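Local coordinates for protein Two-component response regulator (Geobacillus stearothermophilus, PDB 6SWI) that probably binds DNA through this C-terminal domain and regulates transcription of arabinan-utilization genes as the output end of a two-component system, at residues Ser21-Glu26 with Ile49-Leu54; Arg8-Tyr13 with Glu30-Ser35; Ser69-Ile74 with Met109-Thr114. All coordinates share one frame; numbering follows the deposited sequence. Where two conformers were deposited one is given.

Contact 1: Ser21-Glu26 with Ile49-Leu54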
ATOM      1  N   SER A  21      -1.187   6.952  -8.894  1.00 12.64           N
ATOM      2  CA  SER A  21      -0.184   6.166  -9.593  1.00 12.59           C
ATOM      3  C   SER A  21       0.987   7.008 -10.076  1.00 14.41           C
ATOM      4  O   SER A  21       1.989   6.434 -10.505  1.00 17.49           O
ATOM      5  CB  SER A  21      -0.790   5.401 -10.767  1.00 14.34           C
ATOM      6  OG  SER A  21      -1.436   6.295 -11.650  1.00 16.03           O
ATOM      7  N   ASP A  22       0.892   8.336 -10.020  1.00 13.48           N
ATOM      8  CA  ASP A  22       1.997   9.210 -10.387  1.00 14.15           C
ATOM      9  C   ASP A  22       2.805   9.681  -9.177  1.00 13.74           C
ATOM     10  O   ASP A  22       3.646  10.575  -9.311  1.00 16.19           O
ATOM     11  CB  ASP A  22       1.490  10.411 -11.190  1.00 16.35           C
ATOM     12  CG  ASP A  22       0.572  11.314 -10.383  1.00 18.89           C
ATOM     13  OD1 ASP A  22       0.051  10.876  -9.335  1.00 19.83           O
ATOM     14  OD2 ASP A  22       0.376  12.475 -10.798  1.00 22.32           O
ATOM     15  N   LEU A  23       2.584   9.102  -8.004  1.00 12.57           N
ATOM     16  CA  LEU A  23       3.316   9.517  -6.811  1.00 12.42           C
ATOM     17  C   LEU A  23       4.733   8.948  -6.851  1.00 12.82           C
ATOM     18  O   LEU A  23       4.916   7.726  -6.862  1.00 15.10           O
ATOM     19  CB  LEU A  23       2.574   9.049  -5.563  1.00 12.11           C
ATOM     20  CG  LEU A  23       3.163   9.517  -4.231  1.00 11.41           C
ATOM     21  CD1 LEU A  23       3.124  11.034  -4.127  1.00 13.95           C
ATOM     22  CD2 LEU A  23       2.418   8.882  -3.074  1.00 13.23           C
ATOM     23  N   THR A  24       5.738   9.826  -6.868  1.00 12.55           N
ATOM     24  CA  THR A  24       7.128   9.400  -6.922  1.00 12.49           C
ATOM     25  C   THR A  24       7.935  10.181  -5.896  1.00 10.26           C
ATOM     26  O   THR A  24       7.513  11.229  -5.404  1.00 10.49           O
ATOM     27  CB  THR A  24       7.768   9.676  -8.284  1.00 14.20           C
ATOM     28  OG1 THR A  24       7.828  11.095  -8.480  1.00 14.29           O
ATOM     29  CG2 THR A  24       6.952   9.031  -9.406  1.00 16.82           C
ATOM     30  N   LEU A  25       9.124   9.661  -5.597  1.00 12.16           N
ATOM     31  CA  LEU A  25      10.037  10.365  -4.705  1.00 11.39           C
ATOM     32  C   LEU A  25      10.282  11.781  -5.197  1.00 10.20           C
ATOM     33  O   LEU A  25      10.181  12.753  -4.435  1.00  9.87           O
ATOM     34  CB  LEU A  25      11.348   9.585  -4.609  1.00 13.46           C
ATOM     35  CG  LEU A  25      12.455  10.393  -3.932  1.00 16.88           C
ATOM     36  CD1 LEU A  25      12.364  10.292  -2.426  1.00 16.94           C
ATOM     37  CD2 LEU A  25      13.839  10.021  -4.437  1.00 20.96           C
ATOM     38  N   GLU A  26      10.585  11.914  -6.488  1.00 11.02           N
ATOM     39  CA  GLU A  26      10.848  13.231  -7.050  0.65 12.64           C
ATOM     40  C   GLU A  26       9.642  14.148  -6.900  1.00 12.50           C
ATOM     41  O   GLU A  26       9.791  15.334  -6.606  1.00 14.41           O
ATOM     42  CB  GLU A  26      11.256  13.094  -8.518  0.65 15.21           C
ATOM     43  CG  GLU A  26      12.671  12.572  -8.720  0.65 19.81           C
ATOM     44  CD  GLU A  26      12.761  11.052  -8.740  0.65 22.38           C
ATOM     45  OE1 GLU A  26      13.851  10.538  -9.078  0.65 21.42           O
ATOM     46  OE2 GLU A  26      11.755  10.373  -8.426  0.65 26.00           O
ATOM     47  N   ILE A  49      14.040   2.288   5.357  1.00 12.58           N
ATOM     48  CA  ILE A  49      13.468   1.722   4.148  0.58 12.96           C
ATOM     49  C   ILE A  49      13.425   2.834   3.101  1.00 12.10           C
ATOM     50  O   ILE A  49      13.252   4.008   3.438  1.00 13.80           O
ATOM     51  CB  ILE A  49      12.067   1.176   4.521  0.58 14.85           C
ATOM     52  CG1 ILE A  49      11.409   0.425   3.380  0.58 14.50           C
ATOM     53  CG2 ILE A  49      11.162   2.285   5.051  0.58 15.69           C
ATOM     54  CD1 ILE A  49      10.137  -0.308   3.812  0.58 13.96           C
ATOM     55  N   SER A  50      13.593   2.460   1.837  1.00 11.09           N
ATOM     56  CA  SER A  50      13.547   3.426   0.754  1.00 11.44           C
ATOM     57  C   SER A  50      12.123   3.936   0.540  1.00 10.55           C
ATOM     58  O   SER A  50      11.141   3.311   0.941  1.00 10.44           O
ATOM     59  CB  SER A  50      14.020   2.777  -0.538  1.00 12.87           C
ATOM     60  OG  SER A  50      13.054   1.863  -0.975  1.00 12.56           O
ATOM     61  N   PHE A  51      12.027   5.081  -0.137  1.00 10.23           N
ATOM     62  CA  PHE A  51      10.728   5.629  -0.511  1.00 10.64           C
ATOM     63  C   PHE A  51       9.873   4.593  -1.229  1.00  9.44           C
ATOM     64  O   PHE A  51       8.706   4.388  -0.881  1.00  9.55           O
ATOM     65  CB  PHE A  51      10.929   6.872  -1.383  1.00 12.61           C
ATOM     66  CG  PHE A  51       9.644   7.508  -1.846  1.00 16.16           C
ATOM     67  CD1 PHE A  51       8.979   7.040  -2.963  1.00 17.89           C
ATOM     68  CD2 PHE A  51       9.119   8.593  -1.168  1.00 16.72           C
ATOM     69  CE1 PHE A  51       7.797   7.635  -3.387  1.00 18.18           C
ATOM     70  CE2 PHE A  51       7.956   9.195  -1.587  1.00 18.55           C
ATOM     71  CZ  PHE A  51       7.290   8.712  -2.691  1.00 18.03           C
ATOM     72  N   ILE A  52      10.424   3.930  -2.248  1.00  9.75           N
ATOM     73  CA  ILE A  52       9.620   2.999  -3.037  0.54 10.46           C
ATOM     74  C   ILE A  52       9.138   1.834  -2.181  1.00  8.25           C
ATOM     75  O   ILE A  52       8.006   1.366  -2.322  1.00  8.34           O
ATOM     76  CB  ILE A  52      10.388   2.533  -4.290  0.54 12.61           C
ATOM     77  CG1 ILE A  52       9.491   1.663  -5.168  0.54 15.09           C
ATOM     78  CG2 ILE A  52      11.670   1.793  -3.921  0.54 13.39           C
ATOM     79  CD1 ILE A  52       8.265   2.383  -5.632  0.54 14.78           C
ATOM     80  N   HIS A  53       9.998   1.338  -1.284  1.00  7.97           N
ATOM     81  CA  HIS A  53       9.571   0.222  -0.451  1.00  8.05           C
ATOM     82  C   HIS A  53       8.511   0.665   0.549  1.00  8.22           C
ATOM     83  O   HIS A  53       7.552  -0.067   0.804  1.00  8.72           O
ATOM     84  CB  HIS A  53      10.768  -0.416   0.244  1.00 10.89           C
ATOM     85  CG  HIS A  53      11.721  -1.113  -0.679  1.00 12.45           C
ATOM     86  ND1 HIS A  53      11.342  -1.667  -1.885  1.00 16.38           N
ATOM     87  CD2 HIS A  53      13.049  -1.342  -0.561  1.00 14.01           C
ATOM     88  CE1 HIS A  53      12.402  -2.203  -2.469  1.00 16.15           C
ATOM     89  NE2 HIS A  53      13.448  -2.019  -1.686  1.00 17.20           N
ATOM     90  N   LEU A  54       8.661   1.860   1.121  1.00  8.58           N
ATOM     91  CA  LEU A  54       7.648   2.392   2.027  1.00  9.74           C
ATOM     92  C   LEU A  54       6.315   2.560   1.307  1.00  8.24           C
ATOM     93  O   LEU A  54       5.260   2.138   1.794  1.00  9.03           O
ATOM     94  CB  LEU A  54       8.128   3.735   2.570  1.00 12.73           C
ATOM     95  CG  LEU A  54       7.118   4.560   3.360  1.00 16.59           C
ATOM     96  CD1 LEU A  54       6.706   3.815   4.618  1.00 18.75           C
ATOM     97  CD2 LEU A  54       7.688   5.928   3.701  1.00 18.81           C
TER
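F51, in the first turn of the long helix 51-69, lays its ring against the start of helix 25-32 at L25. In the AraC-type fold, which the helix order matches, two helix-turn-helix units are joined by such a long connecting helix; the contact sets that helix against the first helix of the N-terminal unit. The dense part is one face of the ring. L25 CA stands 3.6 Å above the ring plane, over its centre. Beside it, L25 CB makes a CH-pi contact, 4.0 Å from the centroid of the F51 ring and only 18° off its normal. The backbone comes closest of all, with L25 N 3.3 Å from F51 CE1. With CG of F51 anti to its own backbone N (chi1 179°), the ring is carried out toward the 21-26 chain. L25 CD1 closes over the root of the ring, 3.9 Å from F51 CB, while L23 approaches from a different quarter: its CG lies near the ring plane, 4.5 Å from F51 CZ at the edge. I43, I14 and V28 add further side chains around the buried ring. If F51 were an alanine, L25 would probably lose the surface its backbone and CB rest on, and a gap would open between helix 51-69 and helices 5-17, 25-32 and 36-47. The outer side is looser. T24 turns its CB away from F51 and uses OG1 as the N-cap of helix 25-32. H53 is exposed, yet its backbone is fixed: H53 N donates to S50 OG, the N-cap of helix 51-69, over 3.1 Å at an angle of 161°.

Contact 2: Arg8-Tyr13 with Glu30-Ser35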
ATOM      1  N   ARG A   8       8.685  13.172   8.500  1.00 12.38           N
ATOM      2  CA  ARG A   8       7.297  13.105   8.942  0.53 13.70           C
ATOM      3  C   ARG A   8       6.352  13.646   7.873  1.00 12.57           C
ATOM      4  O   ARG A   8       5.310  13.041   7.588  1.00 13.05           O
ATOM      5  CB  ARG A   8       7.127  13.883  10.246  0.53 15.58           C
ATOM      6  CG  ARG A   8       5.685  13.963  10.727  0.53 18.14           C
ATOM      7  CD  ARG A   8       5.624  14.241  12.220  0.53 20.76           C
ATOM      8  NE  ARG A   8       6.328  13.221  12.993  0.53 22.90           N
ATOM      9  CZ  ARG A   8       5.791  12.064  13.371  0.53 23.90           C
ATOM     10  NH1 ARG A   8       4.537  11.779  13.053  0.53 24.42           N
ATOM     11  NH2 ARG A   8       6.507  11.193  14.073  0.53 23.18           N
ATOM     12  N   ARG A   9       6.707  14.782   7.266  1.00 12.68           N
ATOM     13  CA  ARG A   9       5.862  15.368   6.227  0.56 13.77           C
ATOM     14  C   ARG A   9       5.769  14.456   5.012  1.00 12.76           C
ATOM     15  O   ARG A   9       4.693  14.302   4.417  1.00 12.72           O
ATOM     16  CB  ARG A   9       6.411  16.732   5.813  0.56 16.74           C
ATOM     17  CG  ARG A   9       6.165  17.849   6.809  0.56 19.64           C
ATOM     18  CD  ARG A   9       7.042  19.053   6.520  0.56 22.39           C
ATOM     19  NE  ARG A   9       7.097  19.967   7.658  0.56 24.17           N
ATOM     20  CZ  ARG A   9       8.051  20.873   7.839  0.56 26.06           C
ATOM     21  NH1 ARG A   9       9.029  20.990   6.957  0.56 26.98           N
ATOM     22  NH2 ARG A   9       8.024  21.660   8.907  0.56 27.44           N
ATOM     23  N   ALA A  10       6.891  13.853   4.616  1.00 11.15           N
ATOM     24  CA  ALA A  10       6.867  12.950   3.471  1.00 10.96           C
ATOM     25  C   ALA A  10       5.991  11.737   3.746  1.00  9.88           C
ATOM     26  O   ALA A  10       5.206  11.320   2.883  1.00 11.31           O
ATOM     27  CB  ALA A  10       8.289  12.517   3.116  1.00 11.28           C
ATOM     28  N   ARG A  11       6.123  11.149   4.938  1.00 11.17           N
ATOM     29  CA  ARG A  11       5.334   9.970   5.271  1.00 12.90           C
ATOM     30  C   ARG A  11       3.853  10.307   5.331  1.00 12.66           C
ATOM     31  O   ARG A  11       3.020   9.537   4.843  1.00 13.49           O
ATOM     32  CB  ARG A  11       5.808   9.348   6.584  1.00 17.12           C
ATOM     33  CG  ARG A  11       5.203   7.972   6.829  1.00 21.13           C
ATOM     34  CD  ARG A  11       5.692   7.351   8.123  1.00 25.91           C
ATOM     35  NE  ARG A  11       5.173   8.053   9.293  1.00 29.02           N
ATOM     36  CZ  ARG A  11       5.392   7.670  10.547  1.00 31.89           C
ATOM     37  NH1 ARG A  11       6.121   6.589  10.788  1.00 31.22           N
ATOM     38  NH2 ARG A  11       4.885   8.367  11.556  1.00 33.81           N
ATOM     39  N   GLN A  12       3.511  11.468   5.892  1.00 13.17           N
ATOM     40  CA  GLN A  12       2.116  11.900   5.921  1.00 14.31           C
ATOM     41  C   GLN A  12       1.553  12.028   4.515  1.00 12.24           C
ATOM     42  O   GLN A  12       0.409  11.632   4.255  1.00 12.99           O
ATOM     43  CB  GLN A  12       2.012  13.251   6.616  1.00 18.91           C
ATOM     44  CG  GLN A  12       2.007  13.199   8.117  1.00 24.16           C
ATOM     45  CD  GLN A  12       1.974  14.588   8.725  1.00 29.50           C
ATOM     46  OE1 GLN A  12       2.417  15.559   8.106  1.00 31.64           O
ATOM     47  NE2 GLN A  12       1.450  14.690   9.939  1.00 31.75           N
ATOM     48  N   TYR A  13       2.334  12.606   3.599  1.00 10.85           N
ATOM     49  CA  TYR A  13       1.868  12.800   2.234  1.00 11.42           C
ATOM     50  C   TYR A  13       1.649  11.461   1.539  1.00 10.64           C
ATOM     51  O   TYR A  13       0.626  11.262   0.874  1.00 12.47           O
ATOM     52  CB  TYR A  13       2.861  13.669   1.448  1.00 10.92           C
ATOM     53  CG  TYR A  13       2.260  14.181   0.162  1.00 11.85           C
ATOM     54  CD1 TYR A  13       1.530  15.362   0.136  1.00 12.58           C
ATOM     55  CD2 TYR A  13       2.373  13.455  -1.016  1.00 12.95           C
ATOM     56  CE1 TYR A  13       0.957  15.821  -1.025  1.00 13.82           C
ATOM     57  CE2 TYR A  13       1.794  13.904  -2.184  1.00 13.94           C
ATOM     58  CZ  TYR A  13       1.087  15.089  -2.179  1.00 14.29           C
ATOM     59  OH  TYR A  13       0.494  15.555  -3.328  1.00 16.13           O
ATOM     60  N   GLU A  30       9.284  17.692  -4.798  1.00 18.26           N
ATOM     61  CA  GLU A  30       8.742  18.954  -5.309  1.00 23.83           C
ATOM     62  C   GLU A  30       7.729  19.556  -4.340  1.00 24.19           C
ATOM     63  O   GLU A  30       7.754  20.764  -4.076  1.00 26.07           O
ATOM     64  CB  GLU A  30       8.093  18.792  -6.687  1.00 30.57           C
ATOM     65  CG  GLU A  30       8.739  17.825  -7.652  1.00 38.13           C
ATOM     66  CD  GLU A  30      10.166  18.181  -7.998  1.00 43.82           C
ATOM     67  OE1 GLU A  30      11.087  17.539  -7.450  1.00 45.94           O
ATOM     68  OE2 GLU A  30      10.369  19.094  -8.827  1.00 46.15           O
ATOM     69  N   PHE A  31       6.809  18.735  -3.822  1.00 24.44           N
ATOM     70  CA  PHE A  31       5.851  19.225  -2.833  1.00 24.35           C
ATOM     71  C   PHE A  31       6.569  19.833  -1.636  1.00 22.57           C
ATOM     72  O   PHE A  31       6.215  20.921  -1.166  1.00 24.41           O
ATOM     73  CB  PHE A  31       4.931  18.089  -2.383  1.00 26.77           C
ATOM     74  CG  PHE A  31       4.253  18.339  -1.057  1.00 30.68           C
ATOM     75  CD1 PHE A  31       3.450  19.449  -0.869  1.00 33.56           C
ATOM     76  CD2 PHE A  31       4.414  17.458  -0.002  1.00 32.54           C
ATOM     77  CE1 PHE A  31       2.813  19.678   0.334  1.00 34.53           C
ATOM     78  CE2 PHE A  31       3.788  17.688   1.213  1.00 33.72           C
ATOM     79  CZ  PHE A  31       2.985  18.799   1.377  1.00 34.11           C
ATOM     80  N   LEU A  32       7.594  19.149  -1.139  1.00 21.75           N
ATOM     81  CA  LEU A  32       8.317  19.606   0.035  1.00 22.62           C
ATOM     82  C   LEU A  32       9.332  20.693  -0.281  1.00 23.25           C
ATOM     83  O   LEU A  32       9.865  21.309   0.652  1.00 24.63           O
ATOM     84  CB  LEU A  32       9.024  18.418   0.681  1.00 21.67           C
ATOM     85  CG  LEU A  32       8.115  17.305   1.205  1.00 23.53           C
ATOM     86  CD1 LEU A  32       8.944  16.104   1.616  1.00 24.33           C
ATOM     87  CD2 LEU A  32       7.262  17.797   2.368  1.00 24.95           C
ATOM     88  N   ASN A  33       9.618  20.925  -1.563  1.00 23.50           N
ATOM     89  CA  ASN A  33      10.582  21.932  -1.996  1.00 23.76           C
ATOM     90  C   ASN A  33      11.994  21.601  -1.513  1.00 23.15           C
ATOM     91  O   ASN A  33      12.648  22.407  -0.851  1.00 26.03           O
ATOM     92  CB  ASN A  33      10.154  23.334  -1.551  1.00 26.95           C
ATOM     93  CG  ASN A  33      10.330  24.372  -2.634  1.00 29.94           C
ATOM     94  OD1 ASN A  33      11.347  24.394  -3.326  1.00 30.02           O
ATOM     95  ND2 ASN A  33       9.344  25.250  -2.778  1.00 31.87           N
ATOM     96  N   VAL A  34      12.469  20.394  -1.844  1.00 18.96           N
ATOM     97  CA  VAL A  34      13.783  19.920  -1.416  1.00 15.77           C
ATOM     98  C   VAL A  34      14.421  19.064  -2.508  1.00 13.14           C
ATOM     99  O   VAL A  34      13.761  18.589  -3.437  1.00 13.74           O
ATOM    100  CB  VAL A  34      13.740  19.123  -0.092  1.00 15.21           C
ATOM    101  CG1 VAL A  34      13.164  19.956   1.055  1.00 16.61           C
ATOM    102  CG2 VAL A  34      12.972  17.825  -0.276  1.00 14.41           C
ATOM    103  N   SER A  35      15.722  18.836  -2.350  1.00 12.07           N
ATOM    104  CA  SER A  35      16.451  17.927  -3.217  1.00 10.18           C
ATOM    105  C   SER A  35      15.893  16.513  -3.107  1.00  8.51           C
ATOM    106  O   SER A  35      15.734  16.004  -1.994  1.00  8.55           O
ATOM    107  CB  SER A  35      17.904  17.894  -2.769  1.00 12.07           C
ATOM    108  OG  SER A  35      18.523  16.718  -3.245  1.00 12.88           O
TER
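Y13 and F31 form the aromatic part of this surface contact between helices 5-17 and 25-32. Their rings meet obliquely, with centroids 4.5 Å apart and planes inclined by 31°. Y13 CE1 lies over the centre of one face of F31, and the closest pair is Y13 CD1 to F31 CE2 at 3.4 Å. CG anti to N in both (chi1 -166° in Y13, 160° in F31) carries the rings out from their helices to meet. H17 meets the Y13 ring as well.

The aliphatic part belongs to L32, whose two methyls part over neighbouring residues of helix 5-17. CD1 of L32 touches A10 CB at 3.9 Å, and CD2 of L32 lies 3.7 Å from R9 CB. Of R9, CB makes the contact. L39 of helix 36-47 packs on both A10 and L32, so the contact joins helix 5-17 to what is probably the first helix-turn-helix unit, helices 25-32 and 36-47.

Capping bonds shape the turn of that unit. A Schellman motif ends helix 25-32 at N33, whose phi is positive: V34 N reaches A29 O, and N33 N makes a weak bond to E30 O. Two residues on, S35 starts helix 36-47 as its N-cap, with OG accepting from Y38 N.

Contact 3: Ser69-Ile74 with Met109-Thr114; sequences STELPI and MISEYT
E71 and Y113 meet through a hydrogen bond at the surface, and with M109 they bury most of the area between 69-74 and 109-114. The Y113 hydroxyl donates to E71, with 2.6 Å between Y113 OH and E71 OE2, using the syn lone pair of that oxygen. OE2 lies in the plane of the phenol ring, at its edge, also 3.4 Å from Y113 CE2, while the carboxylate plane is turned 77° from the ring. The two side chains come from opposite directions: E71 is extended beyond CG, whereas Y113 sets CG between its backbone N and carbonyl carbon (chi1 52°). A hydroxyl donating to OE2 is likely to stabilise negative charge on the carboxylate. Nearer the helix end, M109 points its CB toward the other segment and packs on L68, but the approach of M109 SD to T70 O is long and, with two conformers, doubtful. T70 OG1 accepts from L72 N at 3.1 Å and also bonds to L66 O. The ST turn after helix 51-69, its middle residue E71 bonded to Y113 of the S111-T114 type I turn, is consistent with the approach to the second helix-turn-helix unit of an AraC-type domain.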
ATOM      1  N   SER A  69     -12.183  -6.849   3.232  1.00  8.38           N
ATOM      2  CA  SER A  69     -13.322  -6.090   3.728  0.69  8.71           C
ATOM      3  C   SER A  69     -14.258  -5.625   2.629  1.00  9.63           C
ATOM      4  O   SER A  69     -15.222  -4.919   2.919  1.00 11.77           O
ATOM      5  CB  SER A  69     -12.844  -4.884   4.532  0.69 11.48           C
ATOM      6  OG  SER A  69     -12.221  -3.964   3.665  0.69 12.45           O
ATOM      7  N   THR A  70     -13.993  -5.992   1.384  1.00  9.01           N
ATOM      8  CA  THR A  70     -14.882  -5.693   0.276  1.00  9.08           C
ATOM      9  C   THR A  70     -14.868  -6.882  -0.663  1.00  9.03           C
ATOM     10  O   THR A  70     -14.001  -7.759  -0.587  1.00  9.66           O
ATOM     11  CB  THR A  70     -14.449  -4.473  -0.559  1.00 10.06           C
ATOM     12  OG1 THR A  70     -13.393  -4.850  -1.456  1.00  9.45           O
ATOM     13  CG2 THR A  70     -14.017  -3.298   0.304  1.00 10.25           C
ATOM     14  N   GLU A  71     -15.827  -6.883  -1.584  1.00  9.67           N
ATOM     15  CA  GLU A  71     -15.865  -7.849  -2.670  1.00 10.87           C
ATOM     16  C   GLU A  71     -15.448  -7.215  -3.991  1.00  9.84           C
ATOM     17  O   GLU A  71     -15.811  -7.712  -5.059  1.00 12.20           O
ATOM     18  CB  GLU A  71     -17.234  -8.532  -2.742  1.00 13.16           C
ATOM     19  CG  GLU A  71     -17.525  -9.343  -1.478  1.00 15.72           C
ATOM     20  CD  GLU A  71     -18.924  -9.918  -1.415  1.00 20.28           C
ATOM     21  OE1 GLU A  71     -19.812  -9.441  -2.149  1.00 23.88           O
ATOM     22  OE2 GLU A  71     -19.133 -10.857  -0.611  1.00 22.06           O
ATOM     23  N   LEU A  72     -14.670  -6.139  -3.931  1.00  9.53           N
ATOM     24  CA  LEU A  72     -14.231  -5.469  -5.144  1.00  9.43           C
ATOM     25  C   LEU A  72     -13.401  -6.417  -6.000  1.00  8.75           C
ATOM     26  O   LEU A  72     -12.588  -7.186  -5.468  1.00  8.44           O
ATOM     27  CB  LEU A  72     -13.324  -4.292  -4.794  1.00  9.84           C
ATOM     28  CG  LEU A  72     -13.982  -3.053  -4.200  1.00 10.57           C
ATOM     29  CD1 LEU A  72     -12.920  -2.151  -3.612  1.00 11.74           C
ATOM     30  CD2 LEU A  72     -14.793  -2.319  -5.246  1.00 13.06           C
ATOM     31  N   PRO A  73     -13.538  -6.354  -7.320  1.00 10.31           N
ATOM     32  CA  PRO A  73     -12.635  -7.116  -8.187  0.58 10.28           C
ATOM     33  C   PRO A  73     -11.209  -6.612  -8.046  1.00  9.46           C
ATOM     34  O   PRO A  73     -10.965  -5.446  -7.708  1.00  9.28           O
ATOM     35  CB  PRO A  73     -13.183  -6.839  -9.590  0.58 12.22           C
ATOM     36  CG  PRO A  73     -14.634  -6.560  -9.357  0.58 12.67           C
ATOM     37  CD  PRO A  73     -14.685  -5.806  -8.067  0.58 11.84           C
ATOM     38  N   ILE A  74     -10.263  -7.502  -8.336  1.00 10.10           N
ATOM     39  CA  ILE A  74      -8.846  -7.178  -8.168  1.00 10.81           C
ATOM     40  C   ILE A  74      -8.458  -5.923  -8.932  1.00 10.49           C
ATOM     41  O   ILE A  74      -7.670  -5.108  -8.446  1.00 10.03           O
ATOM     42  CB  ILE A  74      -7.959  -8.365  -8.594  1.00 13.97           C
ATOM     43  CG1 ILE A  74      -8.319  -9.643  -7.847  1.00 19.08           C
ATOM     44  CG2 ILE A  74      -6.484  -8.008  -8.456  1.00 15.24           C
ATOM     45  CD1 ILE A  74      -8.445  -9.470  -6.411  1.00 18.46           C
ATOM     46  N   MET A 109     -10.516 -14.551   3.783  1.00  9.44           N
ATOM     47  CA  MET A 109     -11.775 -13.827   3.773  0.62 11.35           C
ATOM     48  C   MET A 109     -12.901 -14.670   4.366  1.00 11.75           C
ATOM     49  O   MET A 109     -12.835 -15.900   4.440  1.00 14.57           O
ATOM     50  CB  MET A 109     -12.124 -13.385   2.350  0.62 15.84           C
ATOM     51  CG  MET A 109     -13.131 -12.243   2.251  0.62 23.77           C
ATOM     52  SD  MET A 109     -13.637 -11.908   0.551  0.62 29.48           S
ATOM     53  CE  MET A 109     -13.571 -13.562  -0.133  0.62 27.67           C
ATOM     54  N   ILE A 110     -13.936 -13.974   4.824  1.00 12.10           N
ATOM     55  CA  ILE A 110     -15.175 -14.606   5.256  1.00 12.27           C
ATOM     56  C   ILE A 110     -16.310 -13.643   4.951  1.00 11.40           C
ATOM     57  O   ILE A 110     -16.143 -12.420   4.996  1.00 13.36           O
ATOM     58  CB  ILE A 110     -15.144 -15.011   6.749  1.00 15.03           C
ATOM     59  CG1 ILE A 110     -16.292 -15.973   7.061  1.00 17.80           C
ATOM     60  CG2 ILE A 110     -15.201 -13.785   7.649  1.00 15.62           C
ATOM     61  CD1 ILE A 110     -16.104 -16.746   8.334  1.00 19.44           C
ATOM     62  N   SER A 111     -17.471 -14.196   4.621  1.00 11.25           N
ATOM     63  CA  SER A 111     -18.653 -13.389   4.342  0.52 11.77           C
ATOM     64  C   SER A 111     -19.353 -13.087   5.663  1.00 11.26           C
ATOM     65  O   SER A 111     -19.894 -13.992   6.308  1.00 13.78           O
ATOM     66  CB  SER A 111     -19.579 -14.123   3.378  0.52 13.92           C
ATOM     67  OG  SER A 111     -18.989 -14.190   2.093  0.52 13.75           O
ATOM     68  N   GLU A 112     -19.343 -11.812   6.069  1.00 11.04           N
ATOM     69  CA  GLU A 112     -19.925 -11.421   7.351  1.00 11.06           C
ATOM     70  C   GLU A 112     -21.443 -11.430   7.328  1.00 10.42           C
ATOM     71  O   GLU A 112     -22.061 -11.469   8.395  1.00 12.25           O
ATOM     72  CB  GLU A 112     -19.473 -10.013   7.745  1.00 13.85           C
ATOM     73  CG  GLU A 112     -17.970  -9.841   7.838  1.00 19.05           C
ATOM     74  CD  GLU A 112     -17.402 -10.297   9.163  1.00 25.64           C
ATOM     75  OE1 GLU A 112     -18.187 -10.684  10.053  1.00 26.44           O
ATOM     76  OE2 GLU A 112     -16.163 -10.284   9.302  1.00 28.99           O
ATOM     77  N   TYR A 113     -22.055 -11.397   6.150  1.00 10.75           N
ATOM     78  CA  TYR A 113     -23.499 -11.306   6.019  1.00 10.64           C
ATOM     79  C   TYR A 113     -24.168 -12.671   5.918  1.00 11.10           C
ATOM     80  O   TYR A 113     -25.373 -12.739   5.675  1.00 13.26           O
ATOM     81  CB  TYR A 113     -23.863 -10.431   4.815  1.00 11.53           C
ATOM     82  CG  TYR A 113     -23.194 -10.830   3.524  1.00 11.05           C
ATOM     83  CD1 TYR A 113     -23.712 -11.853   2.744  1.00 12.85           C
ATOM     84  CD2 TYR A 113     -22.055 -10.174   3.070  1.00 13.05           C
ATOM     85  CE1 TYR A 113     -23.118 -12.223   1.557  1.00 14.55           C
ATOM     86  CE2 TYR A 113     -21.448 -10.537   1.883  1.00 14.06           C
ATOM     87  CZ  TYR A 113     -21.984 -11.567   1.130  1.00 14.71           C
ATOM     88  OH  TYR A 113     -21.392 -11.944  -0.060  1.00 17.71           O
ATOM     89  N   THR A 114     -23.418 -13.753   6.101  1.00 13.09           N
ATOM     90  CA  THR A 114     -23.997 -15.085   6.099  0.52 14.93           C
ATOM     91  C   THR A 114     -23.959 -15.675   7.501  1.00 14.37           C
ATOM     92  O   THR A 114     -23.233 -15.214   8.384  1.00 14.99           O
ATOM     93  CB  THR A 114     -23.288 -16.018   5.111  0.52 16.88           C
ATOM     94  OG1 THR A 114     -21.968 -16.307   5.585  0.52 18.38           O
ATOM     95  CG2 THR A 114     -23.204 -15.376   3.736  0.52 18.51           C
TER

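How the contacts relate
From the N terminus, helix 5-17 opens contact 2 and the loop before helix 25-32 opens contact 1. The chain closes contact 2 at 30-35, then passes through helix 36-47 and closes contact 1 at 49-54. The two therefore cross, share helix 25-32 and touch where L23 CD1 packs 3.7 Å from Y13 CE2; they tie together helix 5-17, the first helix-turn-helix unit and the start of helix 51-69. Contact 3 follows in series at the other end of that long helix, closing a loop around helices 74-80, 86-97 and 101-108. Its centre lies about 29 Å from that of contact 1 and about 35 Å from that of contact 2.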